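PDB 6J3A: gamma-glutamyltranspeptidase from Streptomyces lincolnensis, which probably works by N-terminal nucleophile chemistry, as an LmbA-like homologue of the gamma-glutamyltranspeptidases. Local coordinates for residues Gly13-Thr18 / Ser25-Leu30; Cys76-Ala81 / Gly476-Thr481; Gly149-Thr154 / Pro376-Leu381; Asp329-Ala334 / Gly355-Arg360; Asp507-His512 / Trp584-Leu589. One frame throughout, in Å; residues are numbered along the deposited sequence.

Contact 1: Gly13-Thr18 / Ser25-Leu30; sequences GMVSST and SAMAVL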
# COMPACT_ATOMS: atom_id res chain seq x y z
N GLY A 13 -12.99 -6.42 2.44
CA GLY A 13 -11.95 -7.43 2.62
C GLY A 13 -10.59 -6.81 2.84
O GLY A 13 -10.36 -5.67 2.45
N MET A 14 -9.70 -7.55 3.48
CA MET A 14 -8.33 -7.07 3.75
C MET A 14 -7.32 -8.19 3.59
O MET A 14 -7.57 -9.32 4.02
CB MET A 14 -8.21 -6.47 5.15
CG MET A 14 -8.90 -5.12 5.34
SD MET A 14 -8.11 -3.75 4.46
CE MET A 14 -9.40 -2.52 4.59
N VAL A 15 -6.19 -7.87 2.95
CA VAL A 15 -5.08 -8.81 2.79
C VAL A 15 -3.75 -8.17 3.18
O VAL A 15 -3.50 -7.01 2.88
CB VAL A 15 -5.00 -9.33 1.34
CG1 VAL A 15 -3.87 -10.35 1.21
CG2 VAL A 15 -6.32 -9.96 0.90
N SER A 16 -2.90 -8.93 3.85
CA SER A 16 -1.55 -8.49 4.16
C SER A 16 -0.54 -9.63 3.94
O SER A 16 -0.59 -10.65 4.63
CB SER A 16 -1.47 -7.99 5.59
OG SER A 16 -0.24 -7.33 5.81
N SER A 17 0.35 -9.43 2.96
CA SER A 17 1.41 -10.36 2.60
C SER A 17 2.78 -9.75 2.78
O SER A 17 2.93 -8.56 3.07
CB SER A 17 1.31 -10.77 1.12
OG SER A 17 0.28 -11.71 0.94
N THR A 18 3.77 -10.61 2.57
CA THR A 18 5.17 -10.22 2.41
C THR A 18 5.52 -9.85 0.96
O THR A 18 6.69 -9.61 0.68
CB THR A 18 6.13 -11.35 2.88
OG1 THR A 18 5.78 -12.59 2.26
CG2 THR A 18 6.07 -11.50 4.38
N SER A 25 -3.42 -10.38 -5.59
CA SER A 25 -3.95 -11.57 -6.25
C SER A 25 -5.00 -12.22 -5.35
O SER A 25 -6.08 -12.60 -5.81
CB SER A 25 -2.84 -12.58 -6.59
OG SER A 25 -1.93 -12.07 -7.55
N ALA A 26 -4.68 -12.32 -4.06
CA ALA A 26 -5.63 -12.79 -3.05
C ALA A 26 -6.85 -11.88 -2.96
O ALA A 26 -7.98 -12.34 -2.83
CB ALA A 26 -4.94 -12.89 -1.70
N MET A 27 -6.61 -10.57 -3.04
CA MET A 27 -7.69 -9.59 -3.01
C MET A 27 -8.58 -9.72 -4.24
O MET A 27 -9.79 -9.57 -4.14
CB MET A 27 -7.10 -8.19 -2.95
CG MET A 27 -8.13 -7.11 -2.76
SD MET A 27 -8.80 -7.18 -1.10
CE MET A 27 -10.29 -6.20 -1.29
N ALA A 28 -7.97 -9.97 -5.39
CA ALA A 28 -8.71 -10.24 -6.63
C ALA A 28 -9.74 -11.37 -6.45
O ALA A 28 -10.84 -11.30 -6.98
CB ALA A 28 -7.75 -10.58 -7.77
N VAL A 29 -9.38 -12.39 -5.68
CA VAL A 29 -10.28 -13.50 -5.40
C VAL A 29 -11.47 -13.03 -4.56
O VAL A 29 -12.60 -13.45 -4.81
CB VAL A 29 -9.52 -14.65 -4.72
CG1 VAL A 29 -10.47 -15.73 -4.20
CG2 VAL A 29 -8.53 -15.25 -5.72
N LEU A 30 -11.21 -12.17 -3.58
CA LEU A 30 -12.31 -11.59 -2.80
C LEU A 30 -13.25 -10.79 -3.69
O LEU A 30 -14.46 -11.00 -3.64
CB LEU A 30 -11.78 -10.73 -1.66
CG LEU A 30 -10.94 -11.45 -0.59
CD1 LEU A 30 -10.56 -10.48 0.52
CD2 LEU A 30 -11.67 -12.65 -0.00

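Contact 2: Cys76-Ala81 / Gly476-Thr481; sequences CGQGVA and GRRPRT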
# COMPACT_ATOMS: atom_id res chain seq x y z
N CYS A 76 -2.40 -28.35 9.84
CA CYS A 76 -1.00 -28.69 9.82
C CYS A 76 -0.58 -29.14 8.44
O CYS A 76 -0.97 -30.22 7.97
CB CYS A 76 -0.68 -29.80 10.81
SG CYS A 76 1.05 -30.32 10.72
N GLY A 77 0.25 -28.31 7.81
CA GLY A 77 0.90 -28.65 6.55
C GLY A 77 2.40 -28.74 6.70
O GLY A 77 3.13 -28.51 5.74
N GLN A 78 2.87 -29.03 7.91
CA GLN A 78 4.26 -29.37 8.14
C GLN A 78 4.44 -30.87 7.97
O GLN A 78 3.83 -31.66 8.69
CB GLN A 78 4.69 -28.95 9.53
CG GLN A 78 6.09 -29.42 9.91
CD GLN A 78 7.14 -28.82 9.00
OE1 GLN A 78 7.40 -27.61 9.06
NE2 GLN A 78 7.73 -29.66 8.15
N GLY A 79 5.26 -31.25 7.00
CA GLY A 79 5.48 -32.65 6.71
C GLY A 79 6.42 -33.32 7.69
O GLY A 79 7.09 -32.66 8.50
N VAL A 80 6.48 -34.65 7.58
CA VAL A 80 7.27 -35.50 8.48
C VAL A 80 8.58 -35.98 7.85
O VAL A 80 8.78 -35.89 6.64
CB VAL A 80 6.47 -36.73 8.98
CG1 VAL A 80 5.29 -36.29 9.85
CG2 VAL A 80 5.99 -37.63 7.83
N ALA A 81 9.45 -36.52 8.70
CA ALA A 81 10.63 -37.24 8.26
C ALA A 81 10.24 -38.52 7.52
O ALA A 81 9.21 -39.14 7.83
CB ALA A 81 11.52 -37.58 9.45
N GLY A 476 8.38 -40.46 10.55
CA GLY A 476 6.94 -40.20 10.73
C GLY A 476 6.60 -39.05 11.66
O GLY A 476 5.45 -38.88 12.05
N ARG A 477 7.61 -38.24 11.99
CA ARG A 477 7.47 -37.12 12.92
C ARG A 477 7.91 -35.81 12.29
O ARG A 477 8.84 -35.79 11.49
CB ARG A 477 8.31 -37.40 14.16
CG ARG A 477 7.53 -38.00 15.31
CD ARG A 477 6.55 -39.07 14.90
NE ARG A 477 6.27 -39.94 16.04
CZ ARG A 477 5.10 -40.07 16.68
NH1 ARG A 477 5.05 -40.90 17.71
NH2 ARG A 477 4.00 -39.39 16.33
N ARG A 478 7.23 -34.73 12.67
CA ARG A 478 7.58 -33.41 12.15
C ARG A 478 8.85 -32.92 12.80
O ARG A 478 9.05 -33.13 13.99
CB ARG A 478 6.53 -32.35 12.45
CG ARG A 478 5.15 -32.59 11.86
CD ARG A 478 4.26 -33.20 12.90
NE ARG A 478 2.96 -32.57 12.99
CZ ARG A 478 2.19 -32.57 14.08
NH1 ARG A 478 1.02 -31.95 14.04
NH2 ARG A 478 2.56 -33.15 15.22
N PRO A 479 9.69 -32.22 12.03
CA PRO A 479 10.74 -31.50 12.72
C PRO A 479 10.14 -30.32 13.49
O PRO A 479 9.01 -29.87 13.22
CB PRO A 479 11.61 -30.99 11.57
CG PRO A 479 10.68 -30.84 10.43
CD PRO A 479 9.64 -31.90 10.59
N ARG A 480 10.91 -29.84 14.45
CA ARG A 480 10.52 -28.69 15.23
C ARG A 480 10.64 -27.44 14.37
O ARG A 480 11.74 -26.92 14.17
CB ARG A 480 11.38 -28.60 16.48
CG ARG A 480 10.79 -27.74 17.57
CD ARG A 480 11.61 -26.50 17.74
NE ARG A 480 12.86 -26.78 18.44
CZ ARG A 480 14.02 -26.14 18.25
NH1 ARG A 480 15.07 -26.50 18.98
NH2 ARG A 480 14.15 -25.17 17.34
N THR A 481 9.51 -26.96 13.87
CA THR A 481 9.48 -25.98 12.77
C THR A 481 9.37 -24.54 13.28
O THR A 481 8.66 -24.28 14.26
CB THR A 481 8.37 -26.33 11.75
OG1 THR A 481 8.52 -25.54 10.56
CG2 THR A 481 6.96 -26.14 12.31

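Contact 3: Gly149-Thr154 / Pro376-Leu381; sequences GVTVET and PGFDPL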
# COMPACT_ATOMS: atom_id res chain seq x y z
N GLY A 149 17.59 -12.45 -7.46
CA GLY A 149 18.81 -12.59 -8.23
C GLY A 149 20.04 -12.61 -7.35
O GLY A 149 20.96 -13.39 -7.59
N VAL A 150 20.05 -11.76 -6.32
CA VAL A 150 21.17 -11.73 -5.38
C VAL A 150 21.31 -13.09 -4.71
O VAL A 150 22.44 -13.53 -4.46
CB VAL A 150 21.03 -10.59 -4.33
CG1 VAL A 150 22.06 -10.73 -3.21
CG2 VAL A 150 21.21 -9.24 -5.01
N THR A 151 20.19 -13.76 -4.43
CA THR A 151 20.18 -15.11 -3.85
C THR A 151 20.77 -16.12 -4.83
O THR A 151 21.66 -16.87 -4.48
CB THR A 151 18.77 -15.60 -3.45
OG1 THR A 151 18.22 -14.76 -2.43
CG2 THR A 151 18.82 -17.02 -2.89
N VAL A 152 20.24 -16.14 -6.04
CA VAL A 152 20.78 -16.99 -7.10
C VAL A 152 22.30 -16.79 -7.24
O VAL A 152 23.04 -17.77 -7.24
CB VAL A 152 20.07 -16.75 -8.45
CG1 VAL A 152 20.79 -17.45 -9.59
CG2 VAL A 152 18.63 -17.24 -8.39
N GLU A 153 22.76 -15.54 -7.31
CA GLU A 153 24.21 -15.26 -7.42
C GLU A 153 25.05 -15.88 -6.29
O GLU A 153 26.19 -16.24 -6.51
CB GLU A 153 24.50 -13.75 -7.52
CG GLU A 153 24.08 -13.06 -8.83
CD GLU A 153 24.86 -13.49 -10.06
OE1 GLU A 153 25.86 -14.24 -9.93
OE2 GLU A 153 24.47 -13.09 -11.18
N THR A 154 24.47 -16.02 -5.10
CA THR A 154 25.15 -16.66 -3.95
C THR A 154 25.49 -18.14 -4.16
O THR A 154 26.45 -18.66 -3.56
CB THR A 154 24.31 -16.61 -2.64
OG1 THR A 154 23.10 -17.37 -2.78
CG2 THR A 154 23.98 -15.20 -2.24
N PRO A 376 26.86 -13.77 10.13
CA PRO A 376 25.91 -14.77 9.64
C PRO A 376 25.95 -14.93 8.12
O PRO A 376 26.22 -13.96 7.40
CB PRO A 376 24.54 -14.23 10.11
CG PRO A 376 24.87 -13.24 11.19
CD PRO A 376 26.18 -12.64 10.78
N GLY A 377 25.70 -16.15 7.65
CA GLY A 377 25.61 -16.45 6.22
C GLY A 377 24.51 -15.63 5.56
O GLY A 377 23.66 -15.06 6.25
N PHE A 378 24.56 -15.57 4.24
CA PHE A 378 23.58 -14.82 3.45
C PHE A 378 22.14 -15.02 3.97
O PHE A 378 21.70 -16.16 4.18
CB PHE A 378 23.67 -15.23 1.98
CG PHE A 378 22.55 -14.68 1.13
CD1 PHE A 378 22.55 -13.34 0.73
CD2 PHE A 378 21.51 -15.50 0.71
CE1 PHE A 378 21.53 -12.83 -0.06
CE2 PHE A 378 20.48 -15.00 -0.08
CZ PHE A 378 20.50 -13.66 -0.46
N ASP A 379 21.44 -13.90 4.17
CA ASP A 379 20.03 -13.88 4.56
C ASP A 379 19.21 -13.40 3.35
O ASP A 379 19.28 -12.22 2.99
CB ASP A 379 19.84 -12.93 5.76
CG ASP A 379 18.41 -12.96 6.34
OD1 ASP A 379 17.74 -14.03 6.34
OD2 ASP A 379 17.99 -11.89 6.83
N PRO A 380 18.40 -14.31 2.73
CA PRO A 380 17.59 -13.93 1.55
C PRO A 380 16.40 -13.00 1.88
O PRO A 380 15.69 -12.53 0.97
CB PRO A 380 17.07 -15.29 1.05
CG PRO A 380 16.95 -16.11 2.29
CD PRO A 380 18.04 -15.66 3.22
N LEU A 381 16.22 -12.77 3.18
CA LEU A 381 15.20 -11.94 3.77
C LEU A 381 15.69 -10.49 4.02
O LEU A 381 14.89 -9.60 4.28
CB LEU A 381 14.82 -12.59 5.11
CG LEU A 381 13.42 -12.37 5.67
CD1 LEU A 381 12.42 -13.27 4.95
CD2 LEU A 381 13.43 -12.61 7.18

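Contact 4: Asp329-Ala334 / Gly355-Arg360; sequences DELLSA and GSPGGR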
# COMPACT_ATOMS: atom_id res chain seq x y z
N ASP A 329 0.90 -27.55 29.15
CA ASP A 329 0.04 -27.08 30.25
C ASP A 329 0.86 -26.58 31.43
O ASP A 329 0.61 -25.51 31.96
CB ASP A 329 -0.88 -28.19 30.75
CG ASP A 329 -1.81 -28.72 29.68
OD1 ASP A 329 -2.10 -27.99 28.70
OD2 ASP A 329 -2.26 -29.88 29.83
N GLU A 330 1.85 -27.38 31.81
CA GLU A 330 2.74 -27.04 32.92
C GLU A 330 3.64 -25.84 32.62
O GLU A 330 3.84 -24.98 33.48
CB GLU A 330 3.55 -28.29 33.33
CG GLU A 330 2.68 -29.32 34.04
CD GLU A 330 3.23 -30.74 34.01
OE1 GLU A 330 2.60 -31.60 33.36
OE2 GLU A 330 4.28 -31.00 34.62
N LEU A 331 4.15 -25.78 31.39
CA LEU A 331 4.96 -24.66 30.91
C LEU A 331 4.22 -23.32 30.87
O LEU A 331 4.83 -22.26 31.01
CB LEU A 331 5.53 -25.00 29.53
CG LEU A 331 6.63 -26.07 29.55
CD1 LEU A 331 6.79 -26.71 28.18
CD2 LEU A 331 7.97 -25.51 30.02
N LEU A 332 2.90 -23.37 30.68
CA LEU A 332 2.02 -22.19 30.76
C LEU A 332 1.22 -22.05 32.07
O LEU A 332 0.36 -21.16 32.18
CB LEU A 332 1.03 -22.21 29.60
CG LEU A 332 1.63 -22.39 28.21
CD1 LEU A 332 0.51 -22.53 27.19
CD2 LEU A 332 2.57 -21.23 27.86
N SER A 333 1.48 -22.89 33.06
CA SER A 333 0.79 -22.79 34.34
C SER A 333 1.36 -21.61 35.11
O SER A 333 2.52 -21.22 34.93
CB SER A 333 0.94 -24.07 35.16
OG SER A 333 2.26 -24.22 35.64
N ALA A 334 0.52 -21.04 35.97
CA ALA A 334 0.91 -19.89 36.78
C ALA A 334 2.00 -20.27 37.77
O ALA A 334 2.97 -19.51 37.98
CB ALA A 334 -0.31 -19.36 37.52
N GLY A 355 13.79 -24.73 32.17
CA GLY A 355 13.19 -25.05 33.45
C GLY A 355 12.77 -26.50 33.55
O GLY A 355 13.04 -27.31 32.65
N SER A 356 12.10 -26.79 34.66
CA SER A 356 11.71 -28.13 35.06
C SER A 356 10.18 -28.29 35.25
O SER A 356 9.71 -28.51 36.37
CB SER A 356 12.46 -28.50 36.35
OG SER A 356 13.75 -29.00 36.03
N PRO A 357 9.41 -28.21 34.14
CA PRO A 357 7.96 -28.46 34.21
C PRO A 357 7.61 -29.79 34.87
O PRO A 357 8.01 -30.84 34.38
CB PRO A 357 7.52 -28.48 32.73
CG PRO A 357 8.77 -28.70 31.95
CD PRO A 357 9.85 -28.02 32.74
N GLY A 358 6.90 -29.72 35.99
CA GLY A 358 6.45 -30.90 36.73
C GLY A 358 7.55 -31.68 37.41
O GLY A 358 7.41 -32.89 37.64
N GLY A 359 8.66 -31.00 37.70
CA GLY A 359 9.86 -31.65 38.23
C GLY A 359 10.75 -32.38 37.22
O GLY A 359 11.81 -32.88 37.59
N ARG A 360 10.33 -32.44 35.94
CA ARG A 360 11.09 -33.16 34.91
C ARG A 360 12.45 -32.49 34.68
O ARG A 360 12.55 -31.27 34.68
CB ARG A 360 10.31 -33.23 33.60
CG ARG A 360 9.18 -34.24 33.61
CD ARG A 360 8.59 -34.46 32.21
NE ARG A 360 7.14 -34.66 32.26
CZ ARG A 360 6.25 -33.72 32.60
NH1 ARG A 360 4.95 -34.01 32.61
NH2 ARG A 360 6.63 -32.49 32.93

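Contact 5: Asp507-His512 / Trp584-Leu589; sequences DQWQLH and WSEGRL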
# COMPACT_ATOMS: atom_id res chain seq x y z
N ASP A 507 8.60 -15.51 16.36
CA ASP A 507 7.84 -15.30 17.60
C ASP A 507 8.55 -14.41 18.64
O ASP A 507 8.12 -14.37 19.80
CB ASP A 507 7.45 -16.63 18.25
CG ASP A 507 6.14 -17.20 17.71
OD1 ASP A 507 5.28 -16.44 17.22
OD2 ASP A 507 5.98 -18.43 17.82
N GLN A 508 9.62 -13.73 18.24
CA GLN A 508 10.12 -12.60 19.02
C GLN A 508 9.45 -11.34 18.48
O GLN A 508 8.82 -10.55 19.20
CB GLN A 508 11.65 -12.48 18.90
CG GLN A 508 12.41 -13.76 19.21
CD GLN A 508 13.91 -13.51 19.32
OE1 GLN A 508 14.36 -12.66 20.10
NE2 GLN A 508 14.71 -14.26 18.53
N TRP A 509 9.57 -11.17 17.17
CA TRP A 509 9.03 -10.02 16.49
C TRP A 509 7.52 -9.93 16.68
O TRP A 509 6.99 -8.85 16.95
CB TRP A 509 9.38 -10.08 15.01
CG TRP A 509 10.83 -9.78 14.69
CD1 TRP A 509 11.73 -9.05 15.44
CD2 TRP A 509 11.51 -10.16 13.50
NE1 TRP A 509 12.94 -9.00 14.79
CE2 TRP A 509 12.84 -9.65 13.60
CE3 TRP A 509 11.14 -10.89 12.35
CZ2 TRP A 509 13.79 -9.86 12.60
CZ3 TRP A 509 12.08 -11.08 11.36
CH2 TRP A 509 13.39 -10.57 11.49
N GLN A 510 6.84 -11.07 16.57
CA GLN A 510 5.40 -11.13 16.78
C GLN A 510 5.01 -10.79 18.21
O GLN A 510 4.01 -10.10 18.41
CB GLN A 510 4.85 -12.51 16.42
CG GLN A 510 4.58 -12.68 14.94
CD GLN A 510 4.23 -14.11 14.58
OE1 GLN A 510 5.10 -14.99 14.52
NE2 GLN A 510 2.94 -14.35 14.33
N LEU A 511 5.77 -11.28 19.19
CA LEU A 511 5.51 -10.91 20.58
C LEU A 511 5.60 -9.40 20.76
O LEU A 511 4.73 -8.80 21.38
CB LEU A 511 6.48 -11.58 21.57
CG LEU A 511 6.11 -11.15 23.01
CD1 LEU A 511 5.16 -12.14 23.64
CD2 LEU A 511 7.34 -10.91 23.87
N HIS A 512 6.65 -8.79 20.21
CA HIS A 512 6.81 -7.33 20.34
C HIS A 512 5.63 -6.62 19.67
O HIS A 512 4.99 -5.75 20.27
CB HIS A 512 8.16 -6.85 19.78
CG HIS A 512 9.32 -7.70 20.21
ND1 HIS A 512 9.33 -8.39 21.39
CD2 HIS A 512 10.49 -7.98 19.59
CE1 HIS A 512 10.46 -9.07 21.49
NE2 HIS A 512 11.19 -8.83 20.41
N TRP A 584 15.83 0.08 9.26
CA TRP A 584 14.64 -0.60 8.75
C TRP A 584 14.98 -2.04 8.37
O TRP A 584 15.02 -2.38 7.19
CB TRP A 584 14.09 0.16 7.54
CG TRP A 584 13.59 1.53 7.89
CD1 TRP A 584 14.26 2.70 7.75
CD2 TRP A 584 12.31 1.86 8.46
NE1 TRP A 584 13.47 3.75 8.19
CE2 TRP A 584 12.27 3.26 8.63
CE3 TRP A 584 11.19 1.10 8.84
CZ2 TRP A 584 11.17 3.93 9.15
CZ3 TRP A 584 10.09 1.76 9.37
CH2 TRP A 584 10.08 3.16 9.51
N SER A 585 15.21 -2.86 9.40
CA SER A 585 15.79 -4.22 9.27
C SER A 585 15.16 -5.36 10.09
O SER A 585 15.44 -6.52 9.80
CB SER A 585 17.27 -4.17 9.65
OG SER A 585 17.42 -3.76 11.01
N GLU A 586 14.33 -5.04 11.09
CA GLU A 586 13.78 -6.03 12.03
C GLU A 586 12.28 -6.20 11.80
O GLU A 586 11.52 -5.27 12.04
CB GLU A 586 14.01 -5.61 13.48
CG GLU A 586 15.47 -5.54 13.90
CD GLU A 586 16.10 -6.90 14.06
OE1 GLU A 586 17.23 -7.10 13.56
OE2 GLU A 586 15.43 -7.77 14.68
N GLY A 587 11.88 -7.37 11.33
CA GLY A 587 10.47 -7.76 11.22
C GLY A 587 9.95 -7.62 9.81
O GLY A 587 10.24 -6.63 9.14
N ARG A 588 9.22 -8.64 9.34
CA ARG A 588 8.44 -8.52 8.10
C ARG A 588 6.98 -8.79 8.42
O ARG A 588 6.33 -9.64 7.80
CB ARG A 588 8.91 -9.45 6.95
CG ARG A 588 10.37 -9.85 6.87
CD ARG A 588 11.25 -8.87 6.13
NE ARG A 588 12.00 -8.10 7.10
CZ ARG A 588 13.23 -7.63 6.96
NH1 ARG A 588 13.77 -6.95 7.96
NH2 ARG A 588 13.94 -7.81 5.85
N LEU A 589 6.46 -8.04 9.38
CA LEU A 589 5.11 -8.26 9.90
C LEU A 589 3.99 -8.08 8.87
O LEU A 589 4.11 -7.30 7.92
CB LEU A 589 4.89 -7.38 11.12
CG LEU A 589 5.68 -7.96 12.31
CD1 LEU A 589 6.18 -6.91 13.28
CD2 LEU A 589 4.83 -9.01 13.02

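Contact 1: Gly13-Thr18 / Ser25-Leu30
V15 meets A26, M27 and L30 where a helix packs on a strand, one layer against the next in the four-layer alpha-beta-beta-alpha sandwich of the N-terminal nucleophile (Ntn) hydrolase fold. Strand 13-17 and helix 20-31 run almost antiparallel here, their segment axes 163° apart. Along the strand the residues alternate: V15 points its side chain at the helix, whereas M14 and S16 turn to strand 590-594 on the other face. The two methyls of V15 divide the work. With CG1 anti to the backbone N (chi1 -178°), that methyl meets A26 CB at 4.0 Å, methyl against methyl. CG2 faces the stretch of helix from M27 to L30: it lies 4.0 Å from M27 N and 4.2 Å from the sulfur M27 SD. Beside the sulfur, L30 CD1 lies 4.3 Å from V15 CG2. M27 starts out across the line of approach, but the bend at its chi2 (71°) carries the thioether back over the strand. L30 comes in directly and lays one branch against G13, which has no side chain to hold it off; its CD1 settles 4.0 Å from G13 CA. No hydrogen bond crosses the contact, and every touching residue is buried. L30 continues onto V426 and D428 of the neighbouring strand 424-428, while M27 packs on Q24 of the second subunit. The methionine ends its reach at the strand backbone, with M27 CE 3.8 Å from G13 O.

Contact 2: Cys76-Ala81 / Gly476-Thr481
Two torsions of Q78 bring its amide to T481: CG lies anti to the backbone N (chi1 173°), and the chain then bends at chi2 (62°), turning the flat group across the facing loop. The site is a strand-to-loop junction of the Ntn-hydrolase fold, in which the chain leaving strand 73-77 is met by the loop that precedes strand 486-490. Turned this way, the amide serves both sides. T481 OG1 donates to Q78 OE1 at 2.8 Å, while Q78 NE2 reaches back to its own neighbour's carbonyl, G79 O, at 3.1 Å, almost in the amide plane. Gripped at both polar ends, the amide has its rotation fixed. The ring of P479 packs beside it, P479 CD lying 3.8 Å from Q78 NE2. R478 crosses the glutamine at a slant, its guanidinium plane 70° from the amide; R478 CG lies 3.8 Å from Q78 CG, and the bends further along carry the charged end toward C76. The SG of that cysteine lies in plane at the guanidinium edge, where R478 NH1 makes a weak bond to it. The stronger partners are elsewhere: E258 and D322 form salt bridges with R478, and W276 offers a cation-pi face. Further along, the backbones join directly. A81 N donates to R477 O at 2.9 Å, V80 rests its CG1 against G476, and A81 turns from donor to acceptor. Its carbonyl A81 O receives G476 N at 3.1 Å.

Contact 3: Gly149-Thr154 / Pro376-Leu381
F378 reaches helix 146-154 with its ring alone, touching V150, T151 and T154. CB points toward the helix, and CG, anti to the backbone N (chi1 171°), carries the ring on to it. At CG the ring already has company: T154 CG2 is 3.7 Å away and lies over one face of the ring, near its centre, in a CH-pi contact only 11° off the ring normal. CD1 and CD2, on the two flanks, face the same methyl at nearly equal range. Farther out the two edges part. CE1 goes to V150, whose CG1 approaches obliquely at 3.8 Å, and CE2 goes to T151. At the tip CZ comes 3.2 Å from T151 OG1, which meets the ring near its plane, at the edge. That hydroxyl is already engaged by N147 O one turn back in the helix, and it also touches P380 CB at 3.7 Å. The face turned from T154 is not bare either, because the loop doubles back and puts P380 N 3.5 Å above the ring plane, toward the rim. The phenyl is thus held between the threonine methyl and its own chain. P380 also packs on L54 and Q444, which ties the loop to the rest of the fold. V150, T151 and T154 are spaced i, i+1, i+4, so they share one side of the helix: this is a CH-pi contact of an aromatic loop residue with one side of a surface helix, on the way to the unmodelled 384-420, whose far end probably corresponds to the site of self-cleavage in gamma-glutamyltranspeptidases.

Contact 4: Asp329-Ala334 / Gly355-Arg360
E330 and P357 mark the closest approach of the two backbones, with 5.6 Å between their CA atoms. On one side helix 328-331 ends and L332 is the first residue to leave helical angles; S333 follows as N-cap of helix 334-341. Its OG bridges the two helices, donating to E330 O while capping Y336 N. On the other side the chain makes two overlapping turns. P357 and G358 form the corner of a type II turn closed by G359 N to S356 O at 3.0 Å, and G358 with G359, both at positive phi, form a type I' turn closed by R360 N to P357 O. This double bend folds R360 back over P357 toward the helix. Its side chain crosses the extended E330 side chain at about a right angle and presents the guanidinium edge to the carboxylate in two bonds: R360 NH2 donates to E330 OE2 at 3.3 Å, and R360 NH1 makes a weaker, nearly straight bond to E330 OE1 at 3.4 Å. The fit is imperfect, for the planes stand 36° apart and OE2 is met from above the carboxylate plane. Beside the charged pair is an apolar contact, L331 CD2 lying 3.8 Å from P357 CG. W319 of helix 299-319 touches both P357 and R360. The motif is a pair of overlapping type II and type I' beta turns, joined to the end of helix 328-331 by a salt bridge near the surface and a leucine-proline contact.

Contact 5: Asp507-His512 / Trp584-Leu589
W509 and G587 meet face to backbone where helix 506-519, a helix of the Ntn-hydrolase fold, packs against the loop that leads into strand 590-594. The helix follows a glycine-rich segment that in gamma-glutamyltranspeptidases probably supplies the oxyanion hole. At its start D507 is turned to other parts of the fold, paired with K272 in a salt bridge and with T484 in a hydrogen bond. Q508 is held elsewhere, its OE1 taking a hydrogen bond from N540 N. W509 carries the contact. Its CG lies anti to the carbonyl carbon (chi1 -73°), and the indole turns one face to the loop. The peptide of G587 crosses that face: its N stands 3.2 Å above the ring plane, over the centre, and its CA makes a CH-pi contact 3.5 Å from the centroid of the six-membered ring. The backbone angles of G587 (phi 101°) would jam a CB against the carbonyl O of E586, so a glycine suits this position. At the edge, W509 NE1 points to the carboxylate of E586, which is turned 75° from the ring; the donor lies 2.8 Å from E586 OE2, though the placing of that oxygen is less certain. Q510 adds an apolar touch, its CG 4.1 Å from L589 CD2. L511 touches Q285 of helix 280-288, and H512 stacks on W538. Next to the indole the loop steadies itself through R588, whose NE makes a weak bond to G587 O at 3.1 Å.

Contact 5 is the hub of the set. It touches contact 1, where T18 CG2 lies 3.9 Å from R588 O, and contact 3, where L381 O lies 2.6 Å from R588 NH2, so one arginine neighbours both. Contacts 1 and 2 lie on strands of the same sheet system, their centres 28 Å apart. Contact 4 is the outlier, its centre 40 Å from those of contacts 1 and 3, across the chain's centre. Contact 1 borders the presumed catalytic region through T18, which is weakly bonded to H423, just before strand 424-428, and contact 5 follows the probable oxyanion-hole segment. Contacts 3 and 4 both fall within the long chain span that contact 2 closes.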